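Local coordinates for devB protein (Vibrio cholerae O1 biovar eltor str. N16961, PDB 1Y89) that probably acts as a 6-phosphogluconolactonase, hydrolysing 6-phosphogluconolactone to 6-phosphogluconate in the pentose phosphate pathway, at residues Asp133-Gly138 with Lys179-Ala184; Ser147-Gln152 with Ala164-Ser169; Thr153-Ala158 with Pro212-Lys217. One frame throughout, in Å; residues are numbered along the deposited sequence.

Contact 1: residues Asp133-Gly138 with Lys179-Ala184; sequences DWILLG and KVLQAA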
loop_
_atom_site.group_PDB
_atom_site.type_symbol
_atom_site.label_atom_id
_atom_site.label_comp_id
_atom_site.label_asym_id
_atom_site.label_seq_id
_atom_site.Cartn_x
_atom_site.Cartn_y
_atom_site.Cartn_z
ATOM N N ASP A 133 2.189 -16.229 -5.926
ATOM C CA ASP A 133 2.618 -15.240 -4.930
ATOM C C ASP A 133 2.304 -13.835 -5.411
ATOM O O ASP A 133 1.944 -12.970 -4.599
ATOM C CB ASP A 133 4.114 -15.379 -4.631
ATOM C CG ASP A 133 4.438 -16.687 -3.952
ATOM O OD1 ASP A 133 4.229 -16.789 -2.722
ATOM O OD2 ASP A 133 4.868 -17.623 -4.653
ATOM N N TRP A 134 2.395 -13.619 -6.722
ATOM C CA TRP A 134 2.251 -12.269 -7.265
ATOM C C TRP A 134 1.939 -12.336 -8.740
ATOM O O TRP A 134 2.652 -13.014 -9.520
ATOM C CB TRP A 134 3.560 -11.496 -7.082
ATOM C CG TRP A 134 3.426 -9.975 -7.243
ATOM C CD1 TRP A 134 2.263 -9.233 -7.283
ATOM C CD2 TRP A 134 4.509 -9.042 -7.315
ATOM N NE1 TRP A 134 2.569 -7.886 -7.387
ATOM C CE2 TRP A 134 3.942 -7.744 -7.397
ATOM C CE3 TRP A 134 5.915 -9.181 -7.334
ATOM C CZ2 TRP A 134 4.742 -6.569 -7.471
ATOM C CZ3 TRP A 134 6.707 -8.019 -7.406
ATOM C CH2 TRP A 134 6.112 -6.731 -7.473
ATOM N N ILE A 135 0.886 -11.641 -9.151
ATOM C CA ILE A 135 0.553 -11.558 -10.565
ATOM C C ILE A 135 0.544 -10.080 -10.915
ATOM O O ILE A 135 -0.220 -9.288 -10.308
ATOM C CB ILE A 135 -0.828 -12.224 -10.878
ATOM C CG1 ILE A 135 -0.830 -13.713 -10.420
ATOM C CG2 ILE A 135 -1.184 -12.097 -12.376
ATOM C CD1 ILE A 135 -2.161 -14.462 -10.736
ATOM N N LEU A 136 1.363 -9.720 -11.906
ATOM C CA LEU A 136 1.393 -8.340 -12.440
ATOM C C LEU A 136 0.451 -8.322 -13.641
ATOM O O LEU A 136 0.556 -9.205 -14.548
ATOM C CB LEU A 136 2.812 -7.990 -12.949
ATOM C CG LEU A 136 3.933 -8.049 -11.881
ATOM C CD1 LEU A 136 5.233 -7.422 -12.489
ATOM C CD2 LEU A 136 3.530 -7.301 -10.667
ATOM N N LEU A 137 -0.455 -7.352 -13.660
ATOM C CA LEU A 137 -1.511 -7.307 -14.673
ATOM C C LEU A 137 -1.539 -5.960 -15.347
ATOM O O LEU A 137 -1.142 -4.946 -14.740
ATOM C CB LEU A 137 -2.902 -7.581 -14.046
ATOM C CG LEU A 137 -3.026 -9.009 -13.512
ATOM C CD1 LEU A 137 -4.311 -9.103 -12.655
ATOM C CD2 LEU A 137 -3.090 -10.034 -14.698
ATOM N N GLY A 138 -1.994 -5.965 -16.607
ATOM C CA GLY A 138 -2.303 -4.748 -17.348
ATOM C C GLY A 138 -3.796 -4.473 -17.355
ATOM O O GLY A 138 -4.634 -5.364 -17.032
ATOM N N LYS A 179 -10.098 -17.494 -12.697
ATOM C CA LYS A 179 -9.940 -18.325 -11.514
ATOM C C LYS A 179 -8.523 -18.303 -10.955
ATOM O O LYS A 179 -8.327 -18.248 -9.724
ATOM C CB LYS A 179 -10.317 -19.760 -11.897
ATOM C CG LYS A 179 -10.048 -20.782 -10.859
ATOM C CD LYS A 179 -10.562 -22.135 -11.438
ATOM C CE LYS A 179 -10.437 -23.217 -10.439
ATOM N NZ LYS A 179 -11.104 -24.513 -10.892
ATOM N N VAL A 180 -7.528 -18.375 -11.840
ATOM C CA VAL A 180 -6.141 -18.327 -11.351
ATOM C C VAL A 180 -5.811 -16.936 -10.759
ATOM O O VAL A 180 -5.159 -16.811 -9.697
ATOM C CB VAL A 180 -5.151 -18.697 -12.481
ATOM C CG1 VAL A 180 -3.702 -18.567 -12.004
ATOM C CG2 VAL A 180 -5.475 -20.156 -12.995
ATOM N N LEU A 181 -6.228 -15.871 -11.444
ATOM C CA LEU A 181 -6.034 -14.531 -10.855
ATOM C C LEU A 181 -6.685 -14.352 -9.490
ATOM O O LEU A 181 -6.083 -13.794 -8.567
ATOM C CB LEU A 181 -6.529 -13.427 -11.807
ATOM C CG LEU A 181 -5.639 -12.979 -12.950
ATOM C CD1 LEU A 181 -5.000 -14.141 -13.738
ATOM C CD2 LEU A 181 -6.467 -12.025 -13.931
ATOM N N GLN A 182 -7.914 -14.835 -9.359
ATOM C CA GLN A 182 -8.661 -14.743 -8.116
ATOM C C GLN A 182 -8.017 -15.559 -6.970
ATOM O O GLN A 182 -8.139 -15.190 -5.793
ATOM C CB GLN A 182 -10.106 -15.211 -8.372
ATOM C CG GLN A 182 -10.924 -14.269 -9.275
ATOM C CD GLN A 182 -12.196 -14.932 -9.837
ATOM O OE1 GLN A 182 -12.242 -16.150 -10.019
ATOM N NE2 GLN A 182 -13.214 -14.118 -10.153
ATOM N N ALA A 183 -7.331 -16.657 -7.311
ATOM C CA ALA A 183 -6.671 -17.495 -6.302
ATOM C C ALA A 183 -5.316 -16.990 -5.796
ATOM O O ALA A 183 -4.756 -17.532 -4.824
ATOM C CB ALA A 183 -6.544 -18.934 -6.839
ATOM N N ALA A 184 -4.762 -15.987 -6.477
ATOM C CA ALA A 184 -3.414 -15.493 -6.163
ATOM C C ALA A 184 -3.346 -14.747 -4.824
ATOM O O ALA A 184 -4.354 -14.189 -4.356
ATOM C CB ALA A 184 -2.898 -14.628 -7.296
#
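Strand 134-137 crosses helix 179-183 with their axes 9.3 Å apart, and its I135 and L137 meet L181 and A184 at the end of the helix. The N-to-C directions of these short segments differ by 123°, so the last helical turn runs diagonally over the strand, closer to antiparallel than to parallel.

The side-chain packing is apolar, made by branched tips and one methyl. I135 has CG1 anti to its own carbonyl carbon, and a chi2 of -178° extends the arm, carrying CD1 into the angle where the helix ends. That methyl lies 3.5 Å from A184 CB, the tightest approach of the contact, and I135 CD1 also comes to 3.9 Å from L181 CA. L181 divides its two branches between the strand residues. Its CD1 is 4.1 Å from I135 CD1, while L181 CD2 meets L137 CD1 at 3.8 Å, the two leucines reaching tip to tip.

All of the touching residues are buried. The central strand 134-137 is flanked by parallel strands 31-35 and 186-191, and I135 and L137 also pack on I187 of the latter. L181 extends the layer to I218, and D133 forms a salt bridge with K185. W134, whose CB is turned away from helix 178-183, packs against helix 10-25, so this strand is covered by helices on both faces, as in Rossmann-like alpha/beta folds.

Contact 2: residues Ser147-Gln152 with Ala164-Ser169; sequences SLFPGQ and ASHPES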
loop_
_atom_site.group_PDB
_atom_site.type_symbol
_atom_site.label_atom_id
_atom_site.label_comp_id
_atom_site.label_asym_id
_atom_site.label_seq_id
_atom_site.Cartn_x
_atom_site.Cartn_y
_atom_site.Cartn_z
ATOM N N SER A 147 -5.417 -12.031 -21.243
ATOM C CA SER A 147 -6.121 -12.036 -22.547
ATOM C C SER A 147 -7.587 -12.425 -22.338
ATOM O O SER A 147 -8.191 -13.203 -23.130
ATOM C CB SER A 147 -5.426 -12.960 -23.588
ATOM O OG SER A 147 -4.320 -12.259 -24.178
ATOM N N LEU A 148 -8.130 -11.885 -21.246
ATOM C CA LEU A 148 -9.519 -12.009 -20.876
ATOM C C LEU A 148 -10.187 -10.713 -21.302
ATOM O O LEU A 148 -9.985 -9.671 -20.668
ATOM C CB LEU A 148 -9.629 -12.177 -19.350
ATOM C CG LEU A 148 -8.898 -13.419 -18.813
ATOM C CD1 LEU A 148 -8.942 -13.443 -17.261
ATOM C CD2 LEU A 148 -9.451 -14.716 -19.460
ATOM N N PHE A 149 -10.957 -10.782 -22.388
ATOM C CA PHE A 149 -11.524 -9.595 -23.023
ATOM C C PHE A 149 -13.000 -9.436 -22.673
ATOM O O PHE A 149 -13.693 -10.444 -22.472
ATOM C CB PHE A 149 -11.340 -9.688 -24.543
ATOM C CG PHE A 149 -9.895 -9.506 -24.973
ATOM C CD1 PHE A 149 -9.367 -8.230 -25.154
ATOM C CD2 PHE A 149 -9.081 -10.615 -25.204
ATOM C CE1 PHE A 149 -8.030 -8.067 -25.559
ATOM C CE2 PHE A 149 -7.739 -10.467 -25.597
ATOM C CZ PHE A 149 -7.208 -9.200 -25.749
ATOM N N PRO A 150 -13.488 -8.182 -22.635
ATOM C CA PRO A 150 -14.895 -7.919 -22.288
ATOM C C PRO A 150 -15.844 -8.649 -23.238
ATOM O O PRO A 150 -15.585 -8.719 -24.432
ATOM C CB PRO A 150 -15.044 -6.389 -22.437
ATOM C CG PRO A 150 -13.759 -5.893 -23.081
ATOM C CD PRO A 150 -12.712 -6.949 -22.901
ATOM N N GLY A 151 -16.908 -9.223 -22.692
ATOM C CA GLY A 151 -17.875 -9.973 -23.495
ATOM C C GLY A 151 -17.440 -11.378 -23.901
ATOM O O GLY A 151 -18.277 -12.175 -24.344
ATOM N N GLN A 152 -16.151 -11.695 -23.779
ATOM C CA GLN A 152 -15.678 -13.020 -24.177
ATOM C C GLN A 152 -15.027 -13.806 -23.051
ATOM O O GLN A 152 -14.515 -14.901 -23.271
ATOM C CB GLN A 152 -14.818 -12.970 -25.463
ATOM C CG GLN A 152 -13.614 -12.056 -25.486
ATOM C CD GLN A 152 -12.778 -12.154 -26.811
ATOM O OE1 GLN A 152 -11.645 -12.667 -26.819
ATOM N NE2 GLN A 152 -13.354 -11.682 -27.913
ATOM N N ALA A 164 -7.673 -17.622 -26.212
ATOM C CA ALA A 164 -8.483 -16.436 -26.458
ATOM C C ALA A 164 -8.091 -15.815 -27.801
ATOM O O ALA A 164 -6.964 -15.966 -28.241
ATOM C CB ALA A 164 -8.270 -15.412 -25.327
ATOM N N SER A 165 -9.016 -15.141 -28.478
ATOM C CA SER A 165 -8.594 -14.423 -29.691
ATOM C C SER A 165 -8.797 -12.946 -29.482
ATOM O O SER A 165 -9.805 -12.519 -28.893
ATOM C CB SER A 165 -9.296 -14.937 -30.942
ATOM O OG SER A 165 -10.621 -14.512 -30.937
ATOM N N HIS A 166 -7.800 -12.165 -29.882
ATOM C CA HIS A 166 -7.901 -10.732 -29.751
ATOM C C HIS A 166 -9.166 -10.271 -30.517
ATOM O O HIS A 166 -9.368 -10.649 -31.678
ATOM C CB HIS A 166 -6.658 -10.051 -30.304
ATOM C CG HIS A 166 -6.556 -8.617 -29.904
ATOM N ND1 HIS A 166 -7.295 -7.625 -30.514
ATOM C CD2 HIS A 166 -5.837 -8.008 -28.926
ATOM C CE1 HIS A 166 -7.038 -6.467 -29.930
ATOM N NE2 HIS A 166 -6.147 -6.668 -28.969
ATOM N N PRO A 167 -10.016 -9.457 -29.875
ATOM C CA PRO A 167 -11.272 -9.078 -30.510
ATOM C C PRO A 167 -11.100 -8.210 -31.761
ATOM O O PRO A 167 -12.003 -8.171 -32.603
ATOM C CB PRO A 167 -12.020 -8.293 -29.430
ATOM C CG PRO A 167 -11.172 -8.362 -28.208
ATOM C CD PRO A 167 -9.852 -8.894 -28.522
ATOM N N GLU A 168 -9.962 -7.532 -31.883
ATOM C CA GLU A 168 -9.729 -6.686 -33.055
ATOM C C GLU A 168 -9.057 -7.422 -34.222
ATOM O O GLU A 168 -9.489 -7.304 -35.381
ATOM C CB GLU A 168 -8.920 -5.443 -32.664
ATOM C CG GLU A 168 -8.853 -4.349 -33.801
ATOM C CD GLU A 168 -10.151 -3.516 -33.932
ATOM O OE1 GLU A 168 -11.068 -3.712 -33.112
ATOM O OE2 GLU A 168 -10.236 -2.643 -34.835
ATOM N N SER A 169 -8.001 -8.179 -33.915
ATOM C CA SER A 169 -7.154 -8.792 -34.956
ATOM C C SER A 169 -7.391 -10.289 -35.131
ATOM O O SER A 169 -7.048 -10.863 -36.162
ATOM C CB SER A 169 -5.676 -8.574 -34.599
ATOM O OG SER A 169 -5.395 -9.316 -33.408
#
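S147 meets A164 through its backbone: its carbonyl O lies 3.1 Å from A164 CB, and the two CB atoms are 4.1 Å apart. The hydroxyl of S147 is engaged elsewhere, by D68 and R173. F149 has the largest share of the contact. Its CG stands anti to the carbonyl carbon (chi1 -71°), which directs the ring at H166 and P167. P167 CD sits over the ring centre in a CH-pi contact, 3.4 Å from the F149 centroid and 11° off the normal. With H166 the same ring forms an edge-to-face pair, the edge of F149 toward the imidazole face, with centroids 5.1 Å apart and planes at 66°. The imidazole is steadied by its own loop, since E168 N donates to H166 ND1 at 3.0 Å. Further on, Q152 N bonds F149 O and closes a turn through P150 and G151, from which the Q152 side chain extends toward the S165 carbonyl and P167. H144 stacks on the F149 ring, and a phosphate ion, probably from the crystallisation liquor, lies about 4 Å from the F149 side chain. SLFPG ends the GHTASLFPG stretch characteristic of 6-phosphogluconolactonases, consistent with a place beside the substrate pocket.

Contact 3: residues Thr153-Ala158 with Pro212-Lys217; sequences TDYADA and PYPAAK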
loop_
_atom_site.group_PDB
_atom_site.type_symbol
_atom_site.label_atom_id
_atom_site.label_comp_id
_atom_site.label_asym_id
_atom_site.label_seq_id
_atom_site.Cartn_x
_atom_site.Cartn_y
_atom_site.Cartn_z
ATOM N N THR A 153 -15.094 -13.261 -21.831
ATOM C CA THR A 153 -14.526 -13.902 -20.658
ATOM C C THR A 153 -15.589 -14.730 -19.901
ATOM O O THR A 153 -16.669 -14.222 -19.566
ATOM C CB THR A 153 -13.938 -12.849 -19.702
ATOM O OG1 THR A 153 -12.880 -12.149 -20.379
ATOM C CG2 THR A 153 -13.391 -13.500 -18.414
ATOM N N ASP A 154 -15.254 -15.981 -19.624
ATOM C CA ASP A 154 -16.110 -16.852 -18.820
ATOM C C ASP A 154 -15.541 -16.837 -17.406
ATOM O O ASP A 154 -14.525 -17.494 -17.130
ATOM C CB ASP A 154 -16.132 -18.273 -19.385
ATOM C CG ASP A 154 -16.948 -19.238 -18.517
ATOM O OD1 ASP A 154 -17.571 -18.800 -17.521
ATOM O OD2 ASP A 154 -16.950 -20.435 -18.823
ATOM N N TYR A 155 -16.184 -16.053 -16.536
ATOM C CA TYR A 155 -15.725 -15.859 -15.170
ATOM C C TYR A 155 -15.952 -17.097 -14.335
ATOM O O TYR A 155 -15.461 -17.168 -13.219
ATOM C CB TYR A 155 -16.404 -14.642 -14.496
ATOM C CG TYR A 155 -16.054 -13.355 -15.170
ATOM C CD1 TYR A 155 -14.850 -12.674 -14.867
ATOM C CD2 TYR A 155 -16.886 -12.830 -16.130
ATOM C CE1 TYR A 155 -14.516 -11.480 -15.519
ATOM C CE2 TYR A 155 -16.563 -11.625 -16.787
ATOM C CZ TYR A 155 -15.381 -10.969 -16.481
ATOM O OH TYR A 155 -15.102 -9.803 -17.168
ATOM N N ALA A 156 -16.696 -18.065 -14.858
ATOM C CA ALA A 156 -16.928 -19.302 -14.129
ATOM C C ALA A 156 -16.097 -20.459 -14.670
ATOM O O ALA A 156 -16.340 -21.608 -14.306
ATOM C CB ALA A 156 -18.421 -19.653 -14.135
ATOM N N ASP A 157 -15.125 -20.172 -15.533
ATOM C CA ASP A 157 -14.342 -21.243 -16.186
ATOM C C ASP A 157 -13.551 -21.967 -15.093
ATOM O O ASP A 157 -12.822 -21.327 -14.313
ATOM C CB ASP A 157 -13.403 -20.646 -17.234
ATOM C CG ASP A 157 -12.704 -21.693 -18.095
ATOM O OD1 ASP A 157 -12.645 -22.904 -17.742
ATOM O OD2 ASP A 157 -12.176 -21.286 -19.148
ATOM N N ALA A 158 -13.722 -23.281 -15.018
ATOM C CA ALA A 158 -13.037 -24.083 -13.996
ATOM C C ALA A 158 -11.594 -24.477 -14.400
ATOM O O ALA A 158 -10.797 -24.951 -13.555
ATOM C CB ALA A 158 -13.866 -25.324 -13.634
ATOM N N PRO A 212 -18.450 -3.586 -18.033
ATOM C CA PRO A 212 -18.115 -4.795 -18.778
ATOM C C PRO A 212 -16.611 -5.174 -18.665
ATOM O O PRO A 212 -16.182 -6.165 -19.263
ATOM C CB PRO A 212 -18.504 -4.421 -20.209
ATOM C CG PRO A 212 -18.229 -2.944 -20.281
ATOM C CD PRO A 212 -18.476 -2.388 -18.892
ATOM N N TYR A 213 -15.853 -4.470 -17.827
ATOM C CA TYR A 213 -14.380 -4.613 -17.767
ATOM C C TYR A 213 -13.902 -5.772 -16.895
ATOM O O TYR A 213 -14.076 -5.729 -15.690
ATOM C CB TYR A 213 -13.757 -3.325 -17.218
ATOM C CG TYR A 213 -14.223 -2.061 -17.880
ATOM C CD1 TYR A 213 -14.445 -2.019 -19.251
ATOM C CD2 TYR A 213 -14.407 -0.893 -17.145
ATOM C CE1 TYR A 213 -14.843 -0.852 -19.874
ATOM C CE2 TYR A 213 -14.820 0.282 -17.755
ATOM C CZ TYR A 213 -15.026 0.289 -19.131
ATOM O OH TYR A 213 -15.436 1.441 -19.784
ATOM N N PRO A 214 -13.233 -6.781 -17.487
ATOM C CA PRO A 214 -12.621 -7.823 -16.658
ATOM C C PRO A 214 -11.767 -7.259 -15.499
ATOM O O PRO A 214 -11.841 -7.779 -14.372
ATOM C CB PRO A 214 -11.768 -8.609 -17.671
ATOM C CG PRO A 214 -12.595 -8.449 -19.001
ATOM C CD PRO A 214 -13.082 -7.049 -18.937
ATOM N N ALA A 215 -10.937 -6.240 -15.763
ATOM C CA ALA A 215 -10.086 -5.677 -14.696
ATOM C C ALA A 215 -10.890 -5.055 -13.546
ATOM O O ALA A 215 -10.401 -5.041 -12.409
ATOM C CB ALA A 215 -9.087 -4.642 -15.255
ATOM N N ALA A 216 -12.096 -4.533 -13.828
ATOM C CA ALA A 216 -13.012 -4.098 -12.742
ATOM C C ALA A 216 -13.597 -5.267 -11.918
ATOM O O ALA A 216 -13.921 -5.103 -10.729
ATOM C CB ALA A 216 -14.155 -3.259 -13.301
ATOM N N LYS A 217 -13.747 -6.424 -12.549
ATOM C CA LYS A 217 -14.425 -7.592 -11.962
ATOM C C LYS A 217 -13.528 -8.599 -11.252
ATOM O O LYS A 217 -13.997 -9.401 -10.434
ATOM C CB LYS A 217 -15.196 -8.346 -13.060
ATOM C CG LYS A 217 -16.332 -7.556 -13.664
ATOM C CD LYS A 217 -17.091 -8.425 -14.661
ATOM C CE LYS A 217 -17.961 -7.579 -15.580
ATOM N NZ LYS A 217 -19.110 -6.999 -14.821
HETATM O O HOH W 1 -16.663 -9.052 -19.227
#
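Y155 reaches across to P214 and K217, and van der Waals contact, with its hydroxyl oxygen against carbons of both, makes up most of the contact. Y155 OH lies 3.2 Å from P214 CA and 3.4 Å from P214 CG, with P214 CA at the ring edge, near the plane. The aliphatic chain of K217 crosses the tyrosine at about a right angle, K217 CD coming within 3.6 Å of Y155 CZ. A chi4 of -70° bends the lysine at its end, and its ammonium goes to the carbonyls of L211 and A208 instead of the phenol. Within 153-158, T153 CG2 rests over the centre of the Y155 ring, 3.6 Å above its plane, and this contact would limit the tilt of the ring.

The polar link is indirect. One water, lying in the plane of the ring at its edge, is 2.7 Å from Y155 OH and donates to P212 O at 2.9 Å, bridging the two segments.

Local bonds shape each segment. D154 to D157 form a type I beta turn, joined by an Asx turn in which A156 N donates to D154 OD1 at 2.9 Å from above the carboxylate plane, 47° out of it. Y213 is the N-cap residue of helix 214-217.

That short helix is tied by A215 to the backbone of G143, while Y213 and A216 lean on helix 197-205. From the loop, D157 packs on T177, just ahead of helix 178-183, and T153 OG1 bonds F149 O.

Contact 1 is core, its centre about 7 Å from the chain centre, and consists of aliphatic packing between a helix and a central strand. The centres of contact 2, partly buried, and contact 3, a surface contact, are about 16 and 15 Å from it; there rings, prolines and a bridging water join a loop to the end of strand 161-165 and to helix 214-217. Contact 2 reaches the same mixed sheet as contact 1, but at one of its outer strands, 161-165. Contacts 2 and 3 share one continuous run, 147-158, and touch directly: L148 O lies 3.3 Å from P214 CG. Contact 1 meets contact 3 through a probable hydrogen bond, K179 NZ to A158 O at 2.7 Å, whereas contacts 1 and 2 do not touch.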